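CELL division control protein 6 (Pyrobaculum aerophilum, PDB 1FNN) binds ADP and magnesium as an AAA+ ATPase of the Cdc6/Cdc18 family and is probably involved in regulating DNA replication. Local coordinates at residues Arg18-Glu23 against Leu202-Lys207; Asp196-Ile201 against Arg241-Ile246. All blocks are in the same frame, centred on the assembly; numbering follows the deposited sequence.

Contact 1. Residues Arg18-Glu23 against Leu202-Lys207; sequences RLPHRE and LLDRAK. With ADP (adenosine-5'-diphosphate), chain D.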
loop_
_atom_site.group_PDB
_atom_site.type_symbol
_atom_site.label_atom_id
_atom_site.label_comp_id
_atom_site.label_asym_id
_atom_site.label_seq_id
_atom_site.Cartn_x
_atom_site.Cartn_y
_atom_site.Cartn_z
ATOM N N ARG A 18 -7.988 -7.071 -12.471
ATOM C CA ARG A 18 -7.946 -8.059 -11.402
ATOM C C ARG A 18 -7.195 -7.499 -10.200
ATOM O O ARG A 18 -6.441 -6.513 -10.235
ATOM C CB ARG A 18 -7.426 -9.391 -11.949
ATOM C CG ARG A 18 -6.196 -9.222 -12.821
ATOM C CD ARG A 18 -6.409 -9.846 -14.192
ATOM N NE ARG A 18 -5.869 -8.974 -15.242
ATOM C CZ ARG A 18 -4.597 -8.898 -15.595
ATOM N NH1 ARG A 18 -3.682 -9.650 -14.994
ATOM N NH2 ARG A 18 -4.248 -8.062 -16.561
ATOM N N LEU A 19 -7.537 -8.077 -9.073
ATOM C CA LEU A 19 -7.004 -7.823 -7.751
ATOM C C LEU A 19 -6.425 -9.131 -7.212
ATOM O O LEU A 19 -6.923 -9.744 -6.268
ATOM C CB LEU A 19 -8.069 -7.265 -6.811
ATOM C CG LEU A 19 -8.693 -5.893 -7.089
ATOM C CD1 LEU A 19 -9.671 -5.488 -5.985
ATOM C CD2 LEU A 19 -7.680 -4.777 -7.315
ATOM N N PRO A 20 -5.204 -9.455 -7.670
ATOM C CA PRO A 20 -4.555 -10.689 -7.235
ATOM C C PRO A 20 -4.305 -10.565 -5.765
ATOM O O PRO A 20 -3.937 -9.497 -5.256
ATOM C CB PRO A 20 -3.288 -10.778 -8.086
ATOM C CG PRO A 20 -3.019 -9.363 -8.533
ATOM C CD PRO A 20 -4.437 -8.801 -8.744
ATOM N N HIS A 21 -4.493 -11.649 -5.022
ATOM C CA HIS A 21 -4.258 -11.730 -3.584
ATOM C C HIS A 21 -5.354 -11.064 -2.784
ATOM O O HIS A 21 -5.257 -11.029 -1.555
ATOM C CB HIS A 21 -2.825 -11.263 -3.207
ATOM C CG HIS A 21 -1.838 -12.060 -4.040
ATOM N ND1 HIS A 21 -1.596 -13.409 -3.887
ATOM C CD2 HIS A 21 -1.038 -11.628 -5.055
ATOM C CE1 HIS A 21 -0.686 -13.771 -4.776
ATOM N NE2 HIS A 21 -0.315 -12.708 -5.515
ATOM N N ARG A 22 -6.441 -10.581 -3.420
ATOM C CA ARG A 22 -7.548 -10.004 -2.643
ATOM C C ARG A 22 -8.849 -10.726 -2.954
ATOM O O ARG A 22 -9.949 -10.251 -2.645
ATOM C CB ARG A 22 -7.723 -8.505 -2.922
ATOM C CG ARG A 22 -6.587 -7.628 -2.349
ATOM C CD ARG A 22 -6.642 -7.734 -0.855
ATOM N NE ARG A 22 -5.662 -7.162 0.021
ATOM C CZ ARG A 22 -4.743 -7.876 0.677
ATOM N NH1 ARG A 22 -4.699 -9.191 0.533
ATOM N NH2 ARG A 22 -3.895 -7.238 1.461
ATOM N N GLU A 23 -8.737 -11.906 -3.550
ATOM C CA GLU A 23 -9.898 -12.730 -3.888
ATOM C C GLU A 23 -10.704 -13.071 -2.647
ATOM O O GLU A 23 -11.940 -12.930 -2.663
ATOM C CB GLU A 23 -9.539 -14.030 -4.617
ATOM C CG GLU A 23 -8.945 -13.829 -5.998
ATOM C CD GLU A 23 -7.434 -13.696 -6.030
ATOM O OE1 GLU A 23 -6.782 -13.532 -4.972
ATOM O OE2 GLU A 23 -6.871 -13.758 -7.143
ATOM N N LEU A 202 2.603 -5.533 -9.397
ATOM C CA LEU A 202 3.403 -4.746 -10.327
ATOM C C LEU A 202 3.474 -5.344 -11.717
ATOM O O LEU A 202 3.479 -4.590 -12.703
ATOM C CB LEU A 202 4.841 -4.553 -9.812
ATOM C CG LEU A 202 5.016 -3.787 -8.510
ATOM C CD1 LEU A 202 6.508 -3.618 -8.167
ATOM C CD2 LEU A 202 4.441 -2.385 -8.633
ATOM N N LEU A 203 3.494 -6.664 -11.875
ATOM C CA LEU A 203 3.572 -7.208 -13.224
ATOM C C LEU A 203 2.292 -6.828 -14.002
ATOM O O LEU A 203 2.313 -6.575 -15.218
ATOM C CB LEU A 203 3.746 -8.726 -13.102
ATOM C CG LEU A 203 3.894 -9.460 -14.430
ATOM C CD1 LEU A 203 5.045 -8.885 -15.253
ATOM C CD2 LEU A 203 4.058 -10.962 -14.229
ATOM N N ASP A 204 1.146 -6.921 -13.316
ATOM C CA ASP A 204 -0.122 -6.483 -13.934
ATOM C C ASP A 204 -0.022 -5.048 -14.395
ATOM O O ASP A 204 -0.426 -4.702 -15.538
ATOM C CB ASP A 204 -1.276 -6.708 -12.934
ATOM C CG ASP A 204 -1.883 -8.076 -12.979
ATOM O OD1 ASP A 204 -2.819 -8.382 -12.208
ATOM O OD2 ASP A 204 -1.456 -8.927 -13.793
ATOM N N ARG A 205 0.394 -4.100 -13.524
ATOM C CA ARG A 205 0.554 -2.724 -13.910
ATOM C C ARG A 205 1.524 -2.551 -15.075
ATOM O O ARG A 205 1.286 -1.711 -15.994
ATOM C CB ARG A 205 1.003 -1.796 -12.756
ATOM C CG ARG A 205 0.058 -1.875 -11.531
ATOM C CD ARG A 205 -1.296 -1.176 -11.892
ATOM N NE ARG A 205 -2.236 -1.488 -10.787
ATOM C CZ ARG A 205 -2.845 -0.536 -10.105
ATOM N NH1 ARG A 205 -2.657 0.747 -10.365
ATOM N NH2 ARG A 205 -3.668 -0.906 -9.131
ATOM N N ALA A 206 2.660 -3.267 -15.030
ATOM C CA ALA A 206 3.624 -3.125 -16.124
ATOM C C ALA A 206 2.993 -3.589 -17.442
ATOM O O ALA A 206 3.165 -2.977 -18.502
ATOM C CB ALA A 206 4.919 -3.927 -15.876
ATOM N N LYS A 207 2.347 -4.732 -17.445
ATOM C CA LYS A 207 1.753 -5.241 -18.686
ATOM C C LYS A 207 0.709 -4.278 -19.254
ATOM O O LYS A 207 0.726 -4.030 -20.451
ATOM C CB LYS A 207 1.073 -6.588 -18.430
ATOM C CG LYS A 207 2.067 -7.751 -18.485
ATOM C CD LYS A 207 1.341 -8.993 -17.958
ATOM C CE LYS A 207 2.330 -10.141 -17.820
ATOM N NZ LYS A 207 1.652 -11.370 -17.330
HETATM P PB ADP D . -5.719 1.224 0.846
HETATM O O1B ADP D . -7.091 1.872 0.975
HETATM O O2B ADP D . -5.621 -0.042 1.487
HETATM O O3B ADP D . -4.866 2.226 1.477
HETATM P PA ADP D . -5.568 1.071 -1.987
HETATM O O1A ADP D . -6.874 0.427 -2.213
HETATM O O2A ADP D . -5.599 2.493 -2.349
HETATM O O3A ADP D . -5.116 0.874 -0.533
HETATM O "O5'" ADP D . -4.398 0.400 -2.917
HETATM C "C5'" ADP D . -3.206 1.158 -3.037
HETATM C "C4'" ADP D . -2.789 1.071 -4.519
HETATM O "O4'" ADP D . -2.534 -0.282 -4.822
HETATM C "C3'" ADP D . -3.860 1.513 -5.508
HETATM O "O3'" ADP D . -3.211 2.046 -6.650
HETATM C "C2'" ADP D . -4.553 0.212 -5.735
HETATM O "O2'" ADP D . -5.267 0.183 -6.972
HETATM C "C1'" ADP D . -3.358 -0.746 -5.824
HETATM N N9 ADP D . -3.794 -2.017 -5.394
HETATM C C8 ADP D . -3.939 -2.419 -4.093
HETATM N N7 ADP D . -4.102 -3.699 -3.933
HETATM C C5 ADP D . -4.059 -4.173 -5.234
HETATM C C6 ADP D . -4.197 -5.467 -5.763
HETATM N N6 ADP D . -4.426 -6.508 -4.978
HETATM N N1 ADP D . -4.135 -5.618 -7.088
HETATM C C2 ADP D . -3.949 -4.554 -7.846
HETATM N N3 ADP D . -3.804 -3.281 -7.485
HETATM C C4 ADP D . -3.874 -3.165 -6.132
HETATM O O HOH W 1 -3.933 -6.333 -11.202
HETATM O O HOH W 2 -2.353 -6.351 -16.957
#

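Contact 2. Residues Asp196-Ile201 against Arg241-Ile246; sequences DQIFDI and RLAIDI. With ADP (adenosine-5'-diphosphate), chain D.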
loop_
_atom_site.group_PDB
_atom_site.type_symbol
_atom_site.label_atom_id
_atom_site.label_comp_id
_atom_site.label_asym_id
_atom_site.label_seq_id
_atom_site.Cartn_x
_atom_site.Cartn_y
_atom_site.Cartn_z
ATOM N N ASP A 196 6.287 -11.486 -3.007
ATOM C CA ASP A 196 5.762 -12.134 -4.191
ATOM C C ASP A 196 4.406 -11.473 -4.580
ATOM O O ASP A 196 4.173 -11.324 -5.765
ATOM C CB ASP A 196 5.569 -13.628 -3.931
ATOM C CG ASP A 196 6.894 -14.118 -3.324
ATOM O OD1 ASP A 196 6.992 -14.077 -2.066
ATOM O OD2 ASP A 196 7.744 -14.501 -4.149
ATOM N N GLN A 197 3.592 -11.101 -3.621
ATOM C CA GLN A 197 2.281 -10.502 -3.972
ATOM C C GLN A 197 2.494 -9.141 -4.595
ATOM O O GLN A 197 1.807 -8.762 -5.568
ATOM C CB GLN A 197 1.461 -10.412 -2.675
ATOM C CG GLN A 197 1.101 -11.816 -2.162
ATOM C CD GLN A 197 0.475 -11.770 -0.801
ATOM O OE1 GLN A 197 0.556 -10.835 0.014
ATOM N NE2 GLN A 197 -0.216 -12.874 -0.520
ATOM N N ILE A 198 3.412 -8.338 -4.002
ATOM C CA ILE A 198 3.781 -7.065 -4.643
ATOM C C ILE A 198 4.227 -7.251 -6.072
ATOM O O ILE A 198 3.799 -6.572 -7.024
ATOM C CB ILE A 198 4.855 -6.290 -3.850
ATOM C CG1 ILE A 198 4.273 -5.820 -2.520
ATOM C CG2 ILE A 198 5.361 -5.110 -4.668
ATOM C CD1 ILE A 198 3.202 -4.731 -2.658
ATOM N N PHE A 199 5.110 -8.222 -6.328
ATOM C CA PHE A 199 5.543 -8.526 -7.670
ATOM C C PHE A 199 4.293 -8.782 -8.573
ATOM O O PHE A 199 4.345 -8.308 -9.713
ATOM C CB PHE A 199 6.438 -9.761 -7.698
ATOM C CG PHE A 199 6.806 -10.212 -9.072
ATOM C CD1 PHE A 199 7.884 -9.667 -9.732
ATOM C CD2 PHE A 199 6.066 -11.196 -9.716
ATOM C CE1 PHE A 199 8.236 -10.070 -10.993
ATOM C CE2 PHE A 199 6.413 -11.607 -10.989
ATOM C CZ PHE A 199 7.498 -11.052 -11.641
ATOM N N ASP A 200 3.373 -9.613 -8.115
ATOM C CA ASP A 200 2.242 -9.936 -9.040
ATOM C C ASP A 200 1.442 -8.674 -9.380
ATOM O O ASP A 200 0.943 -8.501 -10.480
ATOM C CB ASP A 200 1.354 -10.989 -8.431
ATOM C CG ASP A 200 2.002 -12.347 -8.202
ATOM O OD1 ASP A 200 2.897 -12.739 -8.969
ATOM O OD2 ASP A 200 1.583 -13.000 -7.236
ATOM N N ILE A 201 1.191 -7.821 -8.399
ATOM C CA ILE A 201 0.527 -6.546 -8.626
ATOM C C ILE A 201 1.288 -5.709 -9.642
ATOM O O ILE A 201 0.725 -5.147 -10.601
ATOM C CB ILE A 201 0.375 -5.794 -7.319
ATOM C CG1 ILE A 201 -0.561 -6.627 -6.418
ATOM C CG2 ILE A 201 -0.135 -4.356 -7.517
ATOM C CD1 ILE A 201 -0.682 -6.066 -5.002
ATOM N N ARG A 241 0.631 0.849 -2.809
ATOM C CA ARG A 241 0.665 2.201 -3.391
ATOM C C ARG A 241 2.111 2.592 -3.667
ATOM O O ARG A 241 2.520 3.230 -4.653
ATOM C CB ARG A 241 -0.010 3.179 -2.426
ATOM C CG ARG A 241 -0.187 4.554 -3.070
ATOM C CD ARG A 241 -0.475 5.662 -2.096
ATOM N NE ARG A 241 0.583 5.915 -1.143
ATOM C CZ ARG A 241 1.823 6.348 -1.294
ATOM N NH1 ARG A 241 2.384 6.661 -2.461
ATOM N NH2 ARG A 241 2.555 6.475 -0.192
ATOM N N LEU A 242 2.912 2.452 -2.596
ATOM C CA LEU A 242 4.343 2.799 -2.682
ATOM C C LEU A 242 5.007 2.015 -3.777
ATOM O O LEU A 242 5.804 2.603 -4.505
ATOM C CB LEU A 242 4.975 2.437 -1.312
ATOM C CG LEU A 242 6.477 2.668 -1.178
ATOM C CD1 LEU A 242 6.792 4.139 -1.373
ATOM C CD2 LEU A 242 6.932 2.137 0.210
ATOM N N ALA A 243 4.766 0.703 -3.888
ATOM C CA ALA A 243 5.408 -0.090 -4.912
ATOM C C ALA A 243 5.038 0.409 -6.300
ATOM O O ALA A 243 5.901 0.562 -7.169
ATOM C CB ALA A 243 5.131 -1.578 -4.767
ATOM N N ILE A 244 3.741 0.700 -6.503
ATOM C CA ILE A 244 3.342 1.203 -7.852
ATOM C C ILE A 244 3.919 2.575 -8.119
ATOM O O ILE A 244 4.350 2.944 -9.211
ATOM C CB ILE A 244 1.777 1.204 -7.931
ATOM C CG1 ILE A 244 1.263 -0.237 -7.836
ATOM C CG2 ILE A 244 1.360 1.907 -9.234
ATOM C CD1 ILE A 244 -0.221 -0.398 -7.462
ATOM N N ASP A 245 3.991 3.439 -7.115
ATOM C CA ASP A 245 4.569 4.765 -7.248
ATOM C C ASP A 245 6.054 4.638 -7.642
ATOM O O ASP A 245 6.506 5.305 -8.567
ATOM C CB ASP A 245 4.382 5.459 -5.901
ATOM C CG ASP A 245 4.829 6.877 -5.715
ATOM O OD1 ASP A 245 5.136 7.605 -6.658
ATOM O OD2 ASP A 245 4.910 7.389 -4.581
ATOM N N ILE A 246 6.771 3.660 -7.038
ATOM C CA ILE A 246 8.179 3.501 -7.416
ATOM C C ILE A 246 8.313 3.001 -8.832
ATOM O O ILE A 246 9.220 3.455 -9.546
ATOM C CB ILE A 246 8.919 2.560 -6.399
ATOM C CG1 ILE A 246 9.085 3.333 -5.076
ATOM C CG2 ILE A 246 10.238 2.117 -7.028
ATOM C CD1 ILE A 246 9.430 2.365 -3.904
HETATM P PB ADP D . -5.719 1.224 0.846
HETATM O O1B ADP D . -7.091 1.872 0.975
HETATM O O2B ADP D . -5.621 -0.042 1.487
HETATM O O3B ADP D . -4.866 2.226 1.477
HETATM P PA ADP D . -5.568 1.071 -1.987
HETATM O O1A ADP D . -6.874 0.427 -2.213
HETATM O O2A ADP D . -5.599 2.493 -2.349
HETATM O O3A ADP D . -5.116 0.874 -0.533
HETATM O "O5'" ADP D . -4.398 0.400 -2.917
HETATM C "C5'" ADP D . -3.206 1.158 -3.037
HETATM C "C4'" ADP D . -2.789 1.071 -4.519
HETATM O "O4'" ADP D . -2.534 -0.282 -4.822
HETATM C "C3'" ADP D . -3.860 1.513 -5.508
HETATM O "O3'" ADP D . -3.211 2.046 -6.650
HETATM C "C2'" ADP D . -4.553 0.212 -5.735
HETATM O "O2'" ADP D . -5.267 0.183 -6.972
HETATM C "C1'" ADP D . -3.358 -0.746 -5.824
HETATM N N9 ADP D . -3.794 -2.017 -5.394
HETATM C C8 ADP D . -3.939 -2.419 -4.093
HETATM N N7 ADP D . -4.102 -3.699 -3.933
HETATM C C5 ADP D . -4.059 -4.173 -5.234
HETATM C C6 ADP D . -4.197 -5.467 -5.763
HETATM N N6 ADP D . -4.426 -6.508 -4.978
HETATM N N1 ADP D . -4.135 -5.618 -7.088
HETATM C C2 ADP D . -3.949 -4.554 -7.846
HETATM N N3 ADP D . -3.804 -3.281 -7.485
HETATM C C4 ADP D . -3.874 -3.165 -6.132
#

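Contact 1. Residues Arg18-Glu23 against Leu202-Lys207
Arg-18 reaches over to Asp-204 on helix 195-209 and ends in a salt bridge. From CB the chain turns so that CG sits between the backbone N and the carbonyl carbon (chi1 46°), which brings this methylene to 3.5 Å from Asp-204 OD1. Beyond CG it bends twice, at chi2 and chi3, and carries the guanidinium on to the carboxylate. NH1 lies 2.6 Å from Asp-204 OD2. That oxygen lies obliquely to the guanidinium, and the planes of the two groups are 71° apart; one nitrogen makes the bridge. NH2 reaches a bridging water through a weak bond, and that water donates to Asp-204 O. The side chain is poorly ordered, so its outer details are less certain. A second water donates to Arg-18 O and, at 2.5 Å, to Asp-204 OD1. OD2 takes the salt bridge and OD1 the water. Here the N-terminal loop of an AAA+ ATPase meets its lid, and the adenine of ADP lies where the two converge. The loop makes a type II turn from Leu-19 to Arg-22, just before helix 23-38. Pro-20 packs its CG 3.8 Å from Asp-204 OD1, while its carbonyl O accepts a hydrogen bond from the adenine amino N6 (3.0 Å). From the lid side, Arg-205 NH2 donates both to ADP N3 and to the ribose O2', 2.9 Å each; O2' lies in the guanidinium plane, at its edge. Arg-205 NH1 is bonded in turn to Val-9 O, which helps set the rotation of the group.

Contact 2. Residues Asp196-Ile201 against Arg241-Ile246
Ile-201 lays its branches over one face of the adenine of ADP and touches helix 240-256 with CG2, 4.0 Å from Ile-244 CD1. Both isoleucines belong to the AAA+ lid, a helical bundle in which helix 195-209 packs against helix 240-256. In Ile-201, CG2 is anti to the backbone N and CG1 beside it (chi1 -64°), and the chain then extends to CD1 (chi2 174°). The two methyls are thereby spread along the base: CG2 covers C2 and N3, each at 3.8 Å, while CD1 lies 3.6 Å from C6. Ile-244 serves the sugar instead, its CD1 resting 3.5 Å from the ribose O4'. A turn further back on helix 195-209, Ile-198 points CG2 at the small side chain of Ala-243, 3.5 Å from its CB. This is where the backbones come nearest, with the CA atoms of Ile-198 and Ala-243 7.2 Å apart. No hydrogen bond crosses between these two segments; the joint is apolar and buried. Helix 217-227 adds Thr-227 beside both Ile-198 and Ala-243, and Tyr-193, which binds ADP, touches Ile-198. Near the start of helix 240-256, Arg-241 presents its CB to the ribose C5'. Its CB bond points away from helix 195-209, and the chain beyond runs along its own helix, bent at chi3 (63°), to Asp-245 one turn on, where the carboxylate lies at the guanidinium edge. The hydrogen bond in that salt bridge is weak: Arg-241 NH1 stands 3.4 Å from Asp-245 OD2.

In the fold
Contacts 1 and 2, with centres 9 Å apart, share helix 195-209 and border the same ADP. Leu-19, from the N-terminal loop, meets the adenine with CD2 3.7 Å from ADP N1, on the face opposite Ile-201, so the base is sandwiched between loop and lid. The loop is also tied to contact 2 directly, by a probable hydrogen bond of 2.6 Å from His-21 NE2 to Asp-200 OD2. Within the lid, Arg-205 CZ of contact 1 packs 3.7 Å from Ile-244 CD1 of contact 2. The P-loop amides, including those of Gly-56, Lys-57 and Thr-58, bind ADP too, and the magnesium ion lies about 12 Å from the Ile-244 side chain.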